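Local coordinates for DUF2235 domain-containing protein (Pseudomonas aeruginosa, PDB 4O5P) that acts as a type VI secretion phospholipase effector, probably hydrolysing membrane phospholipids with an alpha/beta-hydrolase-type catalytic domain, at residues Ser715-Lys721 against Glu749-Pro755; Val709-Leu713 against Pro791-Leu795; Val602-Leu606 against Leu700-Val706. One frame throughout, in Å; residues are numbered along the deposited sequence.

In the fold
All six segments lie within the Tle1-like C-terminal family region. From the N terminus, strand 596-604 comes first, and contact 3 closes the earliest loop when the hairpin of 697-706 packs on its end, 94 residues later. Only then does the chain run through Val-709-Leu-713, where contact 2 opens, and into strand 715-723, which pairs with 749-753 in contact 1. Contact 1 is therefore nested inside the loop that contact 2 closes at Pro-791-Leu-795. Contact 1 lies within the three-stranded sheet 596-604/715-723/749-753, and contact 3 joins its outer strand 596-604 to the hairpin of another sheet; Leu-700 touches Ile-603 in contact 3 and Ile-750 of contact 1.

Contact 1 of 3, residues Ser715-Lys721 against Glu749-Pro755; sequences SVGLSVK and EISAFDP
The CA of Gly-717 packs over one face of the Phe-753 ring, 3.6 Å from its centroid and 15° off the ring normal, a CH-pi contact. Phe-753 reaches this place because its CG sits between the backbone N and the carbonyl carbon (chi1 55°), which folds the ring back across the neighbouring strand. The same two residues form a hydrogen-bonded pair, with Gly-717 N 2.9 Å from Phe-753 O; this bond is the more bent of the two, the return bond from Phe-753 N to Gly-717 O being straighter.

Glu-749, at the other end, is held chiefly by its backbone. Its N and O exchange bonds with Lys-721, Lys-721 N to Glu-749 O being 2.7 Å, while the carboxylate turns away; Lys-721 NZ bonds to Thr-598 instead. Between these ends Ser-719 and Ser-751 make the third hydrogen-bonded pair. On the opposite sheet face Leu-718 CD2 lies 3.6 Å from Ile-750 CG2 and 3.7 Å from Ala-752 CB.

The strand directions differ by 147°, and the paired residues run in opposite order: a twisted antiparallel pairing, here between the central and an outer strand of a three-stranded sheet.

Contact 2 of 3, residues Val709-Leu713 against Pro791-Leu795; sequences VGVML and PPPPL
Selenomethionine Met-712 and Pro-792 meet at about a right angle, the bent side chain of the one crossing the ring of the other. Met-712 CG stands beside the backbone N (chi1 -69°), and further bends at chi2 and chi3 curl the chain over the proline, bringing SE to 3.7 Å from Pro-792 CG. The preceding methylene, CG of Met-712, lies 3.4 Å from Pro-792 O, so the residue touches both ring and carbonyl.

CB and CG of Pro-792 also press on the backbone of the first segment. Its CB is 3.4 Å from Val-709 O and equally near Val-711 N, which sets the ring into the bend of the chain around Gly-710. The CD of Pro-793 rests against the Gly-710 carbonyl oxygen. A single direct hydrogen bond joins the two segments: Met-712 N to Pro-793 O, 3.0 Å and 161° at the hydrogen, with the donor tilted 24° from the carbonyl plane. Proline nitrogens carry no hydrogen, so Pro-791 to Pro-794 can offer the backbone of the first segment only acceptors. The first N-H after them, Leu-795 N, donates to a water at 3.0 Å, which in turn reaches Met-712 O by a weak bond.

Leu-795 supplies the apolar end. Its CD2 meets Leu-713 CD1 at 3.5 Å, the two side chains crossing at a slant, and its CD1 approaches Val-711 CG2 at 3.8 Å. Val-808, Leu-809 and Gln-812 of helix 803-814 also touch Leu-795.

With Pro-794 as the N-cap residue of helix 795-798, the arrangement is a short proline-rich run in polyproline II-like conformation laid against an irregular loop, joining the lead-in to strand 715-723 with the last modelled helices, 795-798 and 803-814.

Contact 3 of 3, residues Val602-Leu606 against Leu700-Val706; sequences VIDLL and LATAGRV
Leu-605 packs end-on against the turn that carries Gly-704, its CD2 methyl 3.3 Å from Gly-704 O. Its CG lies beside the backbone N, opposite the carbonyl carbon (chi1 -63°), while chi2 of 121° is far from a staggered value. That rotation aims CD2 at the Gly-704 peptide, where it also comes within 4.2 Å of Ala-701 CB, and CD1 at Val-706, whose CG2 it reaches at 4.0 Å. Leu-605 and Val-706 cross at about a right angle.

Ile-603, two residues earlier on the same side of its strand, extends its CD1 to Leu-700 CD2 at 3.7 Å. Leu-700 sends its branch out with CG trans to the backbone N (chi1 -170°), and the two chains meet at a slant. Phe-294 of strand 294-299 and Leu-718 also touch both.

No hydrogen bond spans the two segments, so the joint is apolar apart from methyl contacts with backbone atoms. Leu-605 O accepts from Trp-182 NE1, and within 602-606 Asp-604 OD1 accepts from Leu-606 N at 3.1 Å, approached from above the carboxylate plane, an Asx turn at the strand end.

The hairpin is closed by mutual backbone bonds of Thr-702 and Arg-705, with Ala-703 and Gly-704 both at positive phi. This is a type I' beta turn linking strands 697-702 and 705-706, placed so that side chains from the end of strand 596-604, in one antiparallel sheet, pack on the hairpin of another.

Contact 1 of 3, residues Ser715-Lys721 against Glu749-Pro755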
ATOM      1  N   SER A 715      12.985 -17.384 -12.383  1.00 22.16           N
ATOM      2  CA  SER A 715      11.817 -18.018 -11.764  1.00 25.81           C
ATOM      3  C   SER A 715      12.201 -19.384 -11.228  1.00 27.58           C
ATOM      4  O   SER A 715      12.883 -20.156 -11.909  1.00 26.26           O
ATOM      5  CB  SER A 715      10.680 -18.199 -12.776  1.00 26.75           C
ATOM      6  OG  SER A 715       9.702 -17.185 -12.633  1.00 30.05           O
ATOM      7  N   VAL A 716      11.743 -19.689 -10.019  1.00 24.94           N
ATOM      8  CA  VAL A 716      12.096 -20.940  -9.366  1.00 25.04           C
ATOM      9  C   VAL A 716      10.874 -21.692  -8.828  1.00 26.56           C
ATOM     10  O   VAL A 716      10.134 -21.180  -7.976  1.00 24.06           O
ATOM     11  CB  VAL A 716      13.071 -20.690  -8.191  1.00 21.76           C
ATOM     12  CG1 VAL A 716      13.268 -21.967  -7.379  1.00 22.42           C
ATOM     13  CG2 VAL A 716      14.399 -20.177  -8.700  1.00 24.74           C
ATOM     14  N   GLY A 717      10.676 -22.914  -9.312  1.00 22.27           N
ATOM     15  CA  GLY A 717       9.659 -23.795  -8.760  1.00 21.81           C
ATOM     16  C   GLY A 717      10.090 -24.386  -7.425  1.00 24.21           C
ATOM     17  O   GLY A 717      11.251 -24.753  -7.236  1.00 24.26           O
ATOM     18  N   LEU A 718       9.152 -24.465  -6.490  1.00 21.17           N
ATOM     19  CA  LEU A 718       9.420 -25.001  -5.166  1.00 20.56           C
ATOM     20  C   LEU A 718       8.383 -26.028  -4.780  1.00 22.80           C
ATOM     21  O   LEU A 718       7.181 -25.846  -5.021  1.00 23.84           O
ATOM     22  CB  LEU A 718       9.406 -23.905  -4.099  1.00 25.34           C
ATOM     23  CG  LEU A 718      10.609 -22.966  -4.014  1.00 24.74           C
ATOM     24  CD1 LEU A 718      10.591 -22.154  -2.712  1.00 25.67           C
ATOM     25  CD2 LEU A 718      11.883 -23.769  -4.125  1.00 20.07           C
ATOM     26  N   SER A 719       8.874 -27.107  -4.181  1.00 23.37           N
ATOM     27  CA  SER A 719       8.046 -28.026  -3.410  1.00 23.36           C
ATOM     28  C   SER A 719       8.537 -28.009  -1.959  1.00 21.66           C
ATOM     29  O   SER A 719       9.712 -28.273  -1.692  1.00 26.21           O
ATOM     30  CB  SER A 719       8.125 -29.447  -3.981  1.00 22.01           C
ATOM     31  OG  SER A 719       7.431 -30.352  -3.136  1.00 22.23           O
ATOM     32  N   VAL A 720       7.642 -27.683  -1.033  1.00 20.63           N
ATOM     33  CA  VAL A 720       7.980 -27.508   0.381  1.00 20.82           C
ATOM     34  C   VAL A 720       7.255 -28.542   1.233  1.00 21.60           C
ATOM     35  O   VAL A 720       6.030 -28.635   1.187  1.00 22.19           O
ATOM     36  CB  VAL A 720       7.563 -26.113   0.902  1.00 19.55           C
ATOM     37  CG1 VAL A 720       7.892 -25.990   2.366  1.00 21.38           C
ATOM     38  CG2 VAL A 720       8.247 -25.001   0.107  1.00 19.54           C
ATOM     39  N   LYS A 721       8.008 -29.328   1.996  1.00 23.94           N
ATOM     40  CA  LYS A 721       7.394 -30.269   2.925  1.00 24.23           C
ATOM     41  C   LYS A 721       7.503 -29.715   4.339  1.00 21.26           C
ATOM     42  O   LYS A 721       8.590 -29.360   4.806  1.00 21.33           O
ATOM     43  CB  LYS A 721       8.020 -31.669   2.817  1.00 26.49           C
ATOM     44  CG  LYS A 721       8.124 -32.195   1.375  1.00 29.69           C
ATOM     45  CD  LYS A 721       8.694 -33.619   1.325  1.00 36.77           C
ATOM     46  CE  LYS A 721       7.604 -34.672   1.523  1.00 37.83           C
ATOM     47  NZ  LYS A 721       6.617 -34.682   0.380  1.00 33.84           N
ATOM     48  N   GLU A 749      11.222 -28.883   4.463  1.00 25.92           N
ATOM     49  CA  GLU A 749      12.088 -29.490   3.470  1.00 25.14           C
ATOM     50  C   GLU A 749      11.784 -28.928   2.085  1.00 25.20           C
ATOM     51  O   GLU A 749      10.701 -29.141   1.541  1.00 27.12           O
ATOM     52  CB  GLU A 749      11.922 -31.008   3.503  1.00 29.76           C
ATOM     53  CG  GLU A 749      12.816 -31.699   4.521  1.00 38.12           C
ATOM     54  CD  GLU A 749      14.267 -31.779   4.050  1.00 45.39           C
ATOM     55  OE1 GLU A 749      14.521 -31.584   2.834  1.00 45.27           O
ATOM     56  OE2 GLU A 749      15.154 -32.043   4.892  1.00 49.25           O
ATOM     57  N   ILE A 750      12.741 -28.200   1.518  1.00 25.39           N
ATOM     58  CA  ILE A 750      12.516 -27.514   0.252  1.00 23.00           C
ATOM     59  C   ILE A 750      13.282 -28.160  -0.898  1.00 25.53           C
ATOM     60  O   ILE A 750      14.476 -28.479  -0.786  1.00 26.38           O
ATOM     61  CB  ILE A 750      12.893 -26.029   0.343  1.00 25.22           C
ATOM     62  CG1 ILE A 750      12.272 -25.403   1.602  1.00 23.67           C
ATOM     63  CG2 ILE A 750      12.450 -25.307  -0.914  1.00 21.51           C
ATOM     64  CD1 ILE A 750      12.802 -24.018   1.977  1.00 23.50           C
ATOM     65  N   SER A 751      12.580 -28.360  -2.005  1.00 23.96           N
ATOM     66  CA  SER A 751      13.192 -28.846  -3.229  1.00 26.66           C
ATOM     67  C   SER A 751      12.871 -27.828  -4.310  1.00 25.43           C
ATOM     68  O   SER A 751      11.804 -27.203  -4.294  1.00 26.07           O
ATOM     69  CB  SER A 751      12.646 -30.229  -3.602  1.00 25.55           C
ATOM     70  OG  SER A 751      11.303 -30.141  -4.033  1.00 27.23           O
ATOM     71  N   ALA A 752      13.799 -27.632  -5.236  1.00 23.74           N
ATOM     72  CA  ALA A 752      13.623 -26.598  -6.247  1.00 23.92           C
ATOM     73  C   ALA A 752      13.786 -27.158  -7.649  1.00 27.66           C
ATOM     74  O   ALA A 752      14.553 -28.105  -7.869  1.00 22.58           O
ATOM     75  CB  ALA A 752      14.614 -25.455  -6.023  1.00 24.32           C
ATOM     76  N   PHE A 753      13.072 -26.560  -8.598  1.00 26.26           N
ATOM     77  CA  PHE A 753      13.206 -26.959  -9.993  1.00 26.79           C
ATOM     78  C   PHE A 753      13.048 -25.761 -10.928  1.00 23.39           C
ATOM     79  O   PHE A 753      12.541 -24.709 -10.538  1.00 22.81           O
ATOM     80  CB  PHE A 753      12.180 -28.050 -10.331  1.00 27.49           C
ATOM     81  CG  PHE A 753      10.761 -27.664 -10.028  1.00 24.62           C
ATOM     82  CD1 PHE A 753      10.228 -27.873  -8.765  1.00 24.08           C
ATOM     83  CD2 PHE A 753       9.960 -27.094 -11.004  1.00 23.76           C
ATOM     84  CE1 PHE A 753       8.923 -27.518  -8.482  1.00 23.49           C
ATOM     85  CE2 PHE A 753       8.652 -26.743 -10.733  1.00 28.99           C
ATOM     86  CZ  PHE A 753       8.134 -26.943  -9.473  1.00 22.08           C
ATOM     87  N   ASP A 754      13.499 -25.917 -12.163  1.00 25.84           N
ATOM     88  CA  ASP A 754      13.228 -24.943 -13.205  1.00 23.68           C
ATOM     89  C   ASP A 754      11.787 -25.137 -13.690  1.00 26.63           C
ATOM     90  O   ASP A 754      11.404 -26.252 -14.054  1.00 27.82           O
ATOM     91  CB  ASP A 754      14.219 -25.160 -14.353  1.00 26.50           C
ATOM     92  CG  ASP A 754      13.915 -24.317 -15.561  1.00 29.22           C
ATOM     93  OD1 ASP A 754      13.362 -23.216 -15.391  1.00 27.15           O
ATOM     94  OD2 ASP A 754      14.249 -24.743 -16.694  1.00 28.14           O
ATOM     95  N   PRO A 755      10.976 -24.063 -13.687  1.00 28.50           N
ATOM     96  CA  PRO A 755       9.575 -24.169 -14.125  1.00 25.52           C
ATOM     97  C   PRO A 755       9.444 -24.505 -15.617  1.00 29.69           C
ATOM     98  O   PRO A 755       8.498 -25.181 -16.020  1.00 29.08           O
ATOM     99  CB  PRO A 755       9.027 -22.759 -13.876  1.00 28.92           C
ATOM    100  CG  PRO A 755       9.909 -22.170 -12.846  1.00 27.96           C
ATOM    101  CD  PRO A 755      11.275 -22.734 -13.116  1.00 29.56           C
TER

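Contact 2 of 3, residues Val709-Leu713 against Pro791-Leu795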
ATOM      1  N   VAL A 709      19.134 -22.489  -2.826  1.00 27.55           N
ATOM      2  CA  VAL A 709      19.202 -22.855  -4.241  1.00 28.49           C
ATOM      3  C   VAL A 709      20.542 -22.419  -4.849  1.00 30.33           C
ATOM      4  O   VAL A 709      20.870 -21.224  -4.899  1.00 29.13           O
ATOM      5  CB  VAL A 709      17.995 -22.290  -5.034  1.00 28.54           C
ATOM      6  CG1 VAL A 709      18.148 -22.550  -6.512  1.00 30.23           C
ATOM      7  CG2 VAL A 709      16.698 -22.909  -4.528  1.00 25.05           C
ATOM      8  N   GLY A 710      21.321 -23.396  -5.311  1.00 32.02           N
ATOM      9  CA  GLY A 710      22.691 -23.140  -5.725  1.00 29.61           C
ATOM     10  C   GLY A 710      22.870 -22.549  -7.113  1.00 30.73           C
ATOM     11  O   GLY A 710      23.954 -22.649  -7.710  1.00 32.05           O
ATOM     12  N   VAL A 711      21.817 -21.928  -7.631  1.00 27.37           N
ATOM     13  CA  VAL A 711      21.909 -21.225  -8.908  1.00 33.02           C
ATOM     14  C   VAL A 711      20.999 -19.998  -8.908  1.00 29.59           C
ATOM     15  O   VAL A 711      19.974 -19.988  -8.220  1.00 28.49           O
ATOM     16  CB  VAL A 711      21.532 -22.156 -10.085  1.00 31.83           C
ATOM     17  CG1 VAL A 711      20.019 -22.369 -10.141  1.00 29.71           C
ATOM     18  CG2 VAL A 711      22.012 -21.574 -11.386  1.00 28.25           C
HETATM   19  N   MSE A 712      21.376 -18.960  -9.654  1.00 29.31           N
HETATM   20  CA  MSE A 712      20.473 -17.827  -9.881  1.00 29.73           C
HETATM   21  C   MSE A 712      19.528 -18.149 -11.035  1.00 30.32           C
HETATM   22  O   MSE A 712      19.935 -18.736 -12.044  1.00 31.20           O
HETATM   23  CB  MSE A 712      21.248 -16.540 -10.205  1.00 28.12           C
HETATM   24  CG  MSE A 712      22.047 -15.956  -9.045  1.00 32.68           C
HETATM   25 SE   MSE A 712      20.986 -15.175  -7.594  0.72 31.22          SE
HETATM   26  CE  MSE A 712      20.093 -13.765  -8.617  1.00 28.69           C
ATOM     27  N   LEU A 713      18.264 -17.773 -10.889  1.00 27.59           N
ATOM     28  CA  LEU A 713      17.285 -18.015 -11.943  1.00 27.01           C
ATOM     29  C   LEU A 713      16.138 -17.014 -11.822  1.00 29.55           C
ATOM     30  O   LEU A 713      15.759 -16.626 -10.707  1.00 29.00           O
ATOM     31  CB  LEU A 713      16.752 -19.452 -11.858  1.00 28.50           C
ATOM     32  CG  LEU A 713      16.387 -20.165 -13.169  1.00 25.91           C
ATOM     33  CD1 LEU A 713      17.623 -20.387 -13.999  1.00 31.15           C
ATOM     34  CD2 LEU A 713      15.687 -21.502 -12.924  1.00 23.02           C
ATOM     35  N   PRO A 791      25.929 -14.439  -3.500  1.00 32.15           N
ATOM     36  CA  PRO A 791      24.822 -15.151  -4.150  1.00 32.84           C
ATOM     37  C   PRO A 791      25.290 -16.469  -4.750  1.00 32.28           C
ATOM     38  O   PRO A 791      26.500 -16.711  -4.762  1.00 30.89           O
ATOM     39  CB  PRO A 791      24.420 -14.187  -5.272  1.00 30.45           C
ATOM     40  CG  PRO A 791      25.700 -13.502  -5.637  1.00 32.55           C
ATOM     41  CD  PRO A 791      26.471 -13.360  -4.350  1.00 31.52           C
ATOM     42  N   PRO A 792      24.356 -17.319  -5.217  1.00 31.09           N
ATOM     43  CA  PRO A 792      24.760 -18.515  -5.961  1.00 31.11           C
ATOM     44  C   PRO A 792      25.268 -18.079  -7.327  1.00 28.12           C
ATOM     45  O   PRO A 792      25.008 -16.939  -7.706  1.00 34.05           O
ATOM     46  CB  PRO A 792      23.439 -19.289  -6.113  1.00 29.14           C
ATOM     47  CG  PRO A 792      22.378 -18.219  -6.061  1.00 25.87           C
ATOM     48  CD  PRO A 792      22.896 -17.280  -5.008  1.00 31.10           C
ATOM     49  N   PRO A 793      25.999 -18.948  -8.047  1.00 32.36           N
ATOM     50  CA  PRO A 793      26.530 -18.529  -9.353  1.00 27.77           C
ATOM     51  C   PRO A 793      25.428 -18.322 -10.392  1.00 27.84           C
ATOM     52  O   PRO A 793      24.338 -18.883 -10.248  1.00 29.35           O
ATOM     53  CB  PRO A 793      27.401 -19.718  -9.779  1.00 29.08           C
ATOM     54  CG  PRO A 793      27.662 -20.502  -8.538  1.00 30.35           C
ATOM     55  CD  PRO A 793      26.453 -20.298  -7.667  1.00 30.38           C
ATOM     56  N   PRO A 794      25.701 -17.516 -11.429  1.00 30.70           N
ATOM     57  CA  PRO A 794      24.745 -17.408 -12.537  1.00 31.69           C
ATOM     58  C   PRO A 794      24.570 -18.748 -13.237  1.00 28.92           C
ATOM     59  O   PRO A 794      25.439 -19.617 -13.107  1.00 25.72           O
ATOM     60  CB  PRO A 794      25.401 -16.393 -13.488  1.00 30.06           C
ATOM     61  CG  PRO A 794      26.815 -16.199 -12.983  1.00 28.54           C
ATOM     62  CD  PRO A 794      26.806 -16.546 -11.534  1.00 29.21           C
ATOM     63  N   LEU A 795      23.462 -18.918 -13.949  1.00 23.66           N
ATOM     64  CA  LEU A 795      23.156 -20.197 -14.579  1.00 32.05           C
ATOM     65  C   LEU A 795      24.268 -20.644 -15.537  1.00 31.56           C
ATOM     66  O   LEU A 795      24.592 -21.830 -15.613  1.00 29.61           O
ATOM     67  CB  LEU A 795      21.811 -20.125 -15.302  1.00 26.00           C
ATOM     68  CG  LEU A 795      21.303 -21.394 -15.977  1.00 30.90           C
ATOM     69  CD1 LEU A 795      21.274 -22.544 -14.998  1.00 28.03           C
ATOM     70  CD2 LEU A 795      19.912 -21.141 -16.539  1.00 31.91           C
TER
HETATM   71  O   HOH W   1      21.775 -16.416 -13.889  1.00 31.06           O

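Contact 3 of 3, residues Val602-Leu606 against Leu700-Val706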
ATOM      1  N   VAL A 602       5.550 -21.346  -7.584  1.00 29.69           N
ATOM      2  CA  VAL A 602       6.628 -20.785  -8.384  1.00 21.99           C
ATOM      3  C   VAL A 602       6.908 -19.402  -7.845  1.00 25.68           C
ATOM      4  O   VAL A 602       5.988 -18.593  -7.715  1.00 24.49           O
ATOM      5  CB  VAL A 602       6.242 -20.705  -9.884  1.00 25.63           C
ATOM      6  CG1 VAL A 602       7.369 -20.093 -10.690  1.00 24.46           C
ATOM      7  CG2 VAL A 602       5.909 -22.086 -10.429  1.00 22.74           C
ATOM      8  N   ILE A 603       8.170 -19.130  -7.512  1.00 25.95           N
ATOM      9  CA  ILE A 603       8.562 -17.786  -7.085  1.00 26.08           C
ATOM     10  C   ILE A 603       9.214 -17.034  -8.242  1.00 27.04           C
ATOM     11  O   ILE A 603      10.188 -17.518  -8.843  1.00 21.97           O
ATOM     12  CB  ILE A 603       9.502 -17.794  -5.863  1.00 24.41           C
ATOM     13  CG1 ILE A 603       8.771 -18.344  -4.632  1.00 24.48           C
ATOM     14  CG2 ILE A 603       9.998 -16.379  -5.572  1.00 24.13           C
ATOM     15  CD1 ILE A 603       9.689 -18.694  -3.480  1.00 30.00           C
ATOM     16  N   ASP A 604       8.654 -15.866  -8.562  1.00 21.24           N
ATOM     17  CA  ASP A 604       9.159 -15.062  -9.671  1.00 25.62           C
ATOM     18  C   ASP A 604      10.093 -13.998  -9.120  1.00 24.36           C
ATOM     19  O   ASP A 604       9.651 -12.956  -8.637  1.00 21.39           O
ATOM     20  CB  ASP A 604       8.002 -14.438 -10.446  1.00 20.23           C
ATOM     21  CG  ASP A 604       8.466 -13.518 -11.554  1.00 25.11           C
ATOM     22  OD1 ASP A 604       9.667 -13.530 -11.900  1.00 25.94           O
ATOM     23  OD2 ASP A 604       7.615 -12.782 -12.091  1.00 23.01           O
ATOM     24  N   LEU A 605      11.391 -14.272  -9.194  1.00 21.98           N
ATOM     25  CA  LEU A 605      12.385 -13.397  -8.588  1.00 22.76           C
ATOM     26  C   LEU A 605      12.571 -12.074  -9.334  1.00 23.55           C
ATOM     27  O   LEU A 605      13.343 -11.221  -8.895  1.00 22.28           O
ATOM     28  CB  LEU A 605      13.705 -14.150  -8.414  1.00 21.42           C
ATOM     29  CG  LEU A 605      13.406 -15.297  -7.438  1.00 24.57           C
ATOM     30  CD1 LEU A 605      13.688 -16.678  -8.018  1.00 22.99           C
ATOM     31  CD2 LEU A 605      14.094 -15.085  -6.091  1.00 23.50           C
ATOM     32  N   LEU A 606      11.853 -11.907 -10.447  1.00 21.66           N
ATOM     33  CA  LEU A 606      11.865 -10.653 -11.201  1.00 23.92           C
ATOM     34  C   LEU A 606      10.957  -9.605 -10.552  1.00 25.10           C
ATOM     35  O   LEU A 606      11.101  -8.398 -10.807  1.00 21.14           O
ATOM     36  CB  LEU A 606      11.453 -10.891 -12.659  1.00 22.42           C
ATOM     37  CG  LEU A 606      12.402 -11.712 -13.546  1.00 26.83           C
ATOM     38  CD1 LEU A 606      11.935 -11.719 -14.993  1.00 24.87           C
ATOM     39  CD2 LEU A 606      13.841 -11.211 -13.453  1.00 29.13           C
ATOM     40  N   LEU A 700      12.391 -17.363   2.697  1.00 18.78           N
ATOM     41  CA  LEU A 700      12.371 -18.376   1.648  1.00 22.55           C
ATOM     42  C   LEU A 700      13.159 -17.851   0.459  1.00 21.99           C
ATOM     43  O   LEU A 700      13.897 -18.591  -0.199  1.00 19.57           O
ATOM     44  CB  LEU A 700      10.926 -18.660   1.230  1.00 19.38           C
ATOM     45  CG  LEU A 700      10.637 -19.836   0.313  1.00 26.23           C
ATOM     46  CD1 LEU A 700      11.119 -21.150   0.940  1.00 24.76           C
ATOM     47  CD2 LEU A 700       9.138 -19.879   0.019  1.00 23.94           C
ATOM     48  N   ALA A 701      12.981 -16.558   0.191  1.00 19.89           N
ATOM     49  CA  ALA A 701      13.660 -15.927  -0.934  1.00 18.58           C
ATOM     50  C   ALA A 701      13.852 -14.435  -0.670  1.00 22.16           C
ATOM     51  O   ALA A 701      12.964 -13.765  -0.147  1.00 17.58           O
ATOM     52  CB  ALA A 701      12.873 -16.144  -2.213  1.00 19.13           C
ATOM     53  N   THR A 702      15.015 -13.916  -1.037  1.00 19.73           N
ATOM     54  CA  THR A 702      15.303 -12.503  -0.848  1.00 19.51           C
ATOM     55  C   THR A 702      16.530 -12.151  -1.675  1.00 19.83           C
ATOM     56  O   THR A 702      17.306 -13.045  -2.041  1.00 21.18           O
ATOM     57  CB  THR A 702      15.565 -12.163   0.630  1.00 19.64           C
ATOM     58  OG1 THR A 702      15.602 -10.743   0.797  1.00 18.44           O
ATOM     59  CG2 THR A 702      16.874 -12.752   1.097  1.00 15.47           C
ATOM     60  N   ALA A 703      16.679 -10.866  -1.979  1.00 19.47           N
ATOM     61  CA  ALA A 703      17.810 -10.359  -2.757  1.00 18.90           C
ATOM     62  C   ALA A 703      17.950 -11.114  -4.082  1.00 23.58           C
ATOM     63  O   ALA A 703      19.054 -11.282  -4.594  1.00 24.85           O
ATOM     64  CB  ALA A 703      19.085 -10.453  -1.950  1.00 20.32           C
ATOM     65  N   GLY A 704      16.817 -11.579  -4.609  1.00 22.59           N
ATOM     66  CA  GLY A 704      16.762 -12.277  -5.884  1.00 20.67           C
ATOM     67  C   GLY A 704      17.143 -13.746  -5.879  1.00 24.09           C
ATOM     68  O   GLY A 704      17.188 -14.381  -6.940  1.00 26.16           O
ATOM     69  N   ARG A 705      17.427 -14.311  -4.711  1.00 22.56           N
ATOM     70  CA  ARG A 705      17.694 -15.746  -4.678  1.00 23.82           C
ATOM     71  C   ARG A 705      16.713 -16.498  -3.803  1.00 22.13           C
ATOM     72  O   ARG A 705      16.114 -15.933  -2.888  1.00 19.72           O
ATOM     73  CB  ARG A 705      19.116 -16.028  -4.204  1.00 24.39           C
ATOM     74  CG  ARG A 705      19.448 -15.566  -2.790  1.00 24.29           C
ATOM     75  CD  ARG A 705      20.963 -15.466  -2.721  1.00 30.84           C
ATOM     76  NE  ARG A 705      21.517 -15.146  -1.421  1.00 28.14           N
ATOM     77  CZ  ARG A 705      22.264 -14.072  -1.182  1.00 31.79           C
ATOM     78  NH1 ARG A 705      22.520 -13.201  -2.152  1.00 27.62           N
ATOM     79  NH2 ARG A 705      22.752 -13.863   0.032  1.00 30.85           N
ATOM     80  N   VAL A 706      16.545 -17.777  -4.091  1.00 24.07           N
ATOM     81  CA  VAL A 706      15.839 -18.637  -3.169  1.00 21.84           C
ATOM     82  C   VAL A 706      16.912 -19.204  -2.265  1.00 27.72           C
ATOM     83  O   VAL A 706      17.896 -19.772  -2.749  1.00 27.02           O
ATOM     84  CB  VAL A 706      15.112 -19.774  -3.883  1.00 22.88           C
ATOM     85  CG1 VAL A 706      14.347 -20.614  -2.866  1.00 18.82           C
ATOM     86  CG2 VAL A 706      14.170 -19.210  -4.919  1.00 23.57           C
TER